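Nickel ABC transporter (Nickel-binding protein) (Bacillus halodurans, PDB 3T66) probably binds a solute, perhaps nickel or a peptide, outside the cell and delivers it to an ABC transporter. Local coordinates at residues V262-R268 with K449-I455. Sequence-based numbering, arbitrary orientation.
Sequences VDVLLDR and KIHSFLI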
ATOM      1  N   VAL A 262       4.484 -13.896 -21.970  1.00 62.39           N
ATOM      2  CA  VAL A 262       5.112 -13.810 -20.653  1.00 62.32           C
ATOM      3  C   VAL A 262       3.993 -13.644 -19.633  1.00 62.93           C
ATOM      4  O   VAL A 262       3.981 -14.291 -18.591  1.00 63.22           O
ATOM      5  CB  VAL A 262       6.065 -12.607 -20.563  1.00 61.85           C
ATOM      6  CG1 VAL A 262       6.369 -12.260 -19.138  1.00 62.17           C
ATOM      7  CG2 VAL A 262       7.339 -12.882 -21.250  1.00 61.72           C
ATOM      8  N   ASP A 263       3.023 -12.805 -19.965  1.00 63.50           N
ATOM      9  CA  ASP A 263       1.906 -12.602 -19.078  1.00 64.38           C
ATOM     10  C   ASP A 263       1.155 -13.883 -18.743  1.00 64.74           C
ATOM     11  O   ASP A 263       0.424 -13.905 -17.757  1.00 64.94           O
ATOM     12  CB  ASP A 263       0.913 -11.578 -19.639  1.00 64.47           C
ATOM     13  CG  ASP A 263      -0.118 -11.138 -18.593  1.00 65.30           C
ATOM     14  OD1 ASP A 263       0.321 -10.682 -17.501  1.00 65.81           O
ATOM     15  OD2 ASP A 263      -1.352 -11.257 -18.851  1.00 64.66           O
ATOM     16  N   VAL A 264       1.296 -14.931 -19.557  1.00 65.28           N
ATOM     17  CA  VAL A 264       0.561 -16.192 -19.279  1.00 65.75           C
ATOM     18  C   VAL A 264       1.450 -17.324 -18.727  1.00 65.88           C
ATOM     19  O   VAL A 264       0.941 -18.263 -18.115  1.00 65.84           O
ATOM     20  CB  VAL A 264      -0.329 -16.670 -20.471  1.00 64.83           C
ATOM     21  N   LEU A 265       2.767 -17.221 -18.910  1.00 66.21           N
ATOM     22  CA  LEU A 265       3.662 -18.324 -18.553  1.00 66.87           C
ATOM     23  C   LEU A 265       3.543 -18.757 -17.069  1.00 67.26           C
ATOM     24  O   LEU A 265       3.691 -19.939 -16.768  1.00 67.83           O
ATOM     25  CB  LEU A 265       5.125 -18.056 -18.993  1.00 66.64           C
ATOM     26  N   LEU A 266       3.243 -17.825 -16.154  1.00 67.67           N
ATOM     27  CA  LEU A 266       3.031 -18.146 -14.711  1.00 67.11           C
ATOM     28  C   LEU A 266       1.567 -18.389 -14.346  1.00 67.32           C
ATOM     29  O   LEU A 266       0.692 -17.646 -14.785  1.00 68.17           O
ATOM     30  CB  LEU A 266       3.567 -17.035 -13.826  1.00 66.49           C
ATOM     31  CG  LEU A 266       5.077 -16.938 -13.683  1.00 66.22           C
ATOM     32  CD1 LEU A 266       5.466 -15.512 -13.377  1.00 65.54           C
ATOM     33  CD2 LEU A 266       5.624 -17.888 -12.602  1.00 67.37           C
ATOM     34  N   ASP A 267       1.305 -19.427 -13.554  1.00 67.68           N
ATOM     35  CA  ASP A 267      -0.054 -19.773 -13.114  1.00 67.98           C
ATOM     36  C   ASP A 267      -0.325 -19.105 -11.777  1.00 67.92           C
ATOM     37  O   ASP A 267       0.046 -19.630 -10.717  1.00 68.01           O
ATOM     38  CB  ASP A 267      -0.209 -21.282 -12.950  1.00 68.25           C
ATOM     39  CG  ASP A 267      -1.552 -21.667 -12.346  1.00 69.82           C
ATOM     40  OD1 ASP A 267      -2.144 -22.684 -12.781  1.00 71.81           O
ATOM     41  OD2 ASP A 267      -2.023 -20.954 -11.429  1.00 71.23           O
ATOM     42  N   ARG A 268      -0.984 -17.949 -11.829  1.00 67.48           N
ATOM     43  CA  ARG A 268      -1.087 -17.075 -10.666  1.00 66.54           C
ATOM     44  C   ARG A 268      -1.659 -17.747  -9.421  1.00 66.07           C
ATOM     45  O   ARG A 268      -1.158 -17.522  -8.324  1.00 65.47           O
ATOM     46  CB  ARG A 268      -1.889 -15.836 -11.020  1.00 66.74           C
ATOM     47  CG  ARG A 268      -1.099 -14.753 -11.667  1.00 65.95           C
ATOM     48  CD  ARG A 268      -2.063 -13.751 -12.284  1.00 66.24           C
ATOM     49  NE  ARG A 268      -1.340 -12.909 -13.211  1.00 66.65           N
ATOM     50  CZ  ARG A 268      -1.040 -13.282 -14.445  1.00 67.42           C
ATOM     51  NH1 ARG A 268      -1.432 -14.466 -14.879  1.00 67.41           N
ATOM     52  NH2 ARG A 268      -0.344 -12.483 -15.240  1.00 68.19           N
ATOM     53  N   LYS A 449      -0.523  -4.696 -22.721  1.00 55.28           N
ATOM     54  CA  LYS A 449       0.219  -5.540 -21.775  1.00 54.34           C
ATOM     55  C   LYS A 449       1.573  -5.009 -21.348  1.00 54.31           C
ATOM     56  O   LYS A 449       2.558  -5.695 -21.491  1.00 54.72           O
ATOM     57  CB  LYS A 449       0.374  -6.944 -22.333  1.00 53.61           C
ATOM     58  CG  LYS A 449       0.520  -8.016 -21.265  1.00 54.33           C
ATOM     59  CD  LYS A 449      -0.612  -7.990 -20.221  1.00 55.18           C
ATOM     60  CE  LYS A 449      -1.865  -8.728 -20.716  1.00 54.96           C
ATOM     61  NZ  LYS A 449      -2.985  -8.768 -19.727  1.00 53.50           N
ATOM     62  N   ILE A 450       1.634  -3.799 -20.810  1.00 54.55           N
ATOM     63  CA  ILE A 450       2.927  -3.248 -20.442  1.00 54.60           C
ATOM     64  C   ILE A 450       3.625  -3.908 -19.255  1.00 55.47           C
ATOM     65  O   ILE A 450       4.827  -3.968 -19.226  1.00 57.72           O
ATOM     66  CB  ILE A 450       2.943  -1.723 -20.368  1.00 54.09           C
ATOM     67  CG1 ILE A 450       3.205  -1.157 -21.748  1.00 53.02           C
ATOM     68  CG2 ILE A 450       4.075  -1.229 -19.526  1.00 53.41           C
ATOM     69  CD1 ILE A 450       2.020  -0.702 -22.440  1.00 52.18           C
ATOM     70  N   HIS A 451       2.962  -4.494 -18.296  1.00 55.37           N
ATOM     71  CA  HIS A 451       3.757  -5.454 -17.520  1.00 54.88           C
ATOM     72  C   HIS A 451       2.900  -6.637 -17.153  1.00 55.05           C
ATOM     73  O   HIS A 451       1.761  -6.727 -17.589  1.00 55.24           O
ATOM     74  CB  HIS A 451       4.322  -4.814 -16.286  1.00 54.80           C
ATOM     75  CG  HIS A 451       5.194  -3.632 -16.551  1.00 55.63           C
ATOM     76  ND1 HIS A 451       6.448  -3.747 -17.114  1.00 56.46           N
ATOM     77  CD2 HIS A 451       5.022  -2.313 -16.278  1.00 55.46           C
ATOM     78  CE1 HIS A 451       7.012  -2.550 -17.175  1.00 54.28           C
ATOM     79  NE2 HIS A 451       6.171  -1.664 -16.670  1.00 54.17           N
ATOM     80  N   SER A 452       3.414  -7.556 -16.362  1.00 55.25           N
ATOM     81  CA  SER A 452       2.566  -8.669 -15.997  1.00 56.06           C
ATOM     82  C   SER A 452       2.318  -8.569 -14.537  1.00 55.86           C
ATOM     83  O   SER A 452       3.263  -8.590 -13.763  1.00 56.82           O
ATOM     84  CB  SER A 452       3.226 -10.016 -16.306  1.00 56.60           C
ATOM     85  OG  SER A 452       2.284 -11.087 -16.185  1.00 57.38           O
ATOM     86  N   PHE A 453       1.057  -8.470 -14.149  1.00 55.01           N
ATOM     87  CA  PHE A 453       0.753  -8.342 -12.734  1.00 53.89           C
ATOM     88  C   PHE A 453       0.336  -9.670 -12.181  1.00 53.51           C
ATOM     89  O   PHE A 453      -0.650 -10.257 -12.634  1.00 53.62           O
ATOM     90  CB  PHE A 453      -0.272  -7.239 -12.488  1.00 53.96           C
ATOM     91  CG  PHE A 453       0.232  -5.908 -12.880  1.00 53.54           C
ATOM     92  CD1 PHE A 453       1.112  -5.217 -12.042  1.00 55.33           C
ATOM     93  CD2 PHE A 453      -0.061  -5.394 -14.122  1.00 53.08           C
ATOM     94  CE1 PHE A 453       1.649  -3.975 -12.404  1.00 55.03           C
ATOM     95  CE2 PHE A 453       0.470  -4.164 -14.526  1.00 55.72           C
ATOM     96  CZ  PHE A 453       1.335  -3.447 -13.663  1.00 56.45           C
ATOM     97  N   LEU A 454       1.129 -10.135 -11.212  1.00 52.82           N
ATOM     98  CA  LEU A 454       1.026 -11.461 -10.628  1.00 51.56           C
ATOM     99  C   LEU A 454       0.095 -11.525  -9.443  1.00 51.00           C
ATOM    100  O   LEU A 454      -1.039 -11.991  -9.551  1.00 50.83           O
ATOM    101  CB  LEU A 454       2.407 -11.901 -10.202  1.00 51.71           C
ATOM    102  CG  LEU A 454       3.385 -11.883 -11.364  1.00 51.78           C
ATOM    103  CD1 LEU A 454       4.809 -12.041 -10.823  1.00 52.13           C
ATOM    104  CD2 LEU A 454       3.013 -12.998 -12.324  1.00 50.43           C
ATOM    105  N   ILE A 455       0.566 -11.075  -8.294  1.00 50.69           N
ATOM    106  CA  ILE A 455      -0.279 -11.148  -7.115  1.00 51.04           C
ATOM    107  C   ILE A 455      -0.377  -9.874  -6.241  1.00 51.11           C
ATOM    108  O   ILE A 455       0.364  -8.872  -6.399  1.00 51.76           O
ATOM    109  CB  ILE A 455       0.084 -12.347  -6.227  1.00 51.19           C
ATOM    110  CG1 ILE A 455       1.440 -12.148  -5.576  1.00 51.86           C
ATOM    111  CG2 ILE A 455       0.020 -13.681  -7.012  1.00 52.47           C
ATOM    112  CD1 ILE A 455       1.689 -13.112  -4.400  1.00 54.37           C
TER
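Arg268 meets Phe453 through its guanidinium edge, a compact example of how one arginine can tie a helix end to a neighbouring strand. With the chain extended from CG to NE, its NE gives an almost straight bond (170°) to the carbonyl oxygen Phe453 O at 2.8 Å, the acceptor lying close to the guanidinium plane. NH2 turns back to the last turn of helix 256-265, where it reaches Asp263 O at 3.0 Å in the carbonyl plane and also forms a salt bridge with Asp263 OD1. Leu454 CD2 lies over one face of the same group.

The two oxygens of the Asp263 carboxylate reach different partners in 449-455. OD1 lies against Ser452 OG, which is modelled as its donor at a doubtfully short separation, while OD2 pairs with Lys449 NZ at 3.1 Å, a salt bridge whose hydrogen bond is weak. Lys449 crosses Asp263 at about a right angle; bends at chi2 and chi3 (54° and 82°) carry CD and CE across the carboxylate and set NZ at OD2, and the ammonium has a second acidic partner in Asp446. A leucine in place of Arg268 would probably leave Phe453 O without its NE donor, Asp263 O without NH2, and OD1 without its positive partner. Beside the polar group, Leu266 CD1 touches Leu454 CD2 at 3.7 Å, with Val349 and Phe350 of helix 343-356 also packed on Leu266.

Lys449 closes helix 431-447 in a Schellman motif, and Leu454 and Ile455 form a classic beta bulge opposite His242; between these features, the Asp263-Arg268-Lys449 salt-bridge network ties the ends of helices 256-265, 268-275 and 431-447 together, and the bond from Arg268 to Phe453 O fastens them to strand 451-464, within the solute-binding-protein fold.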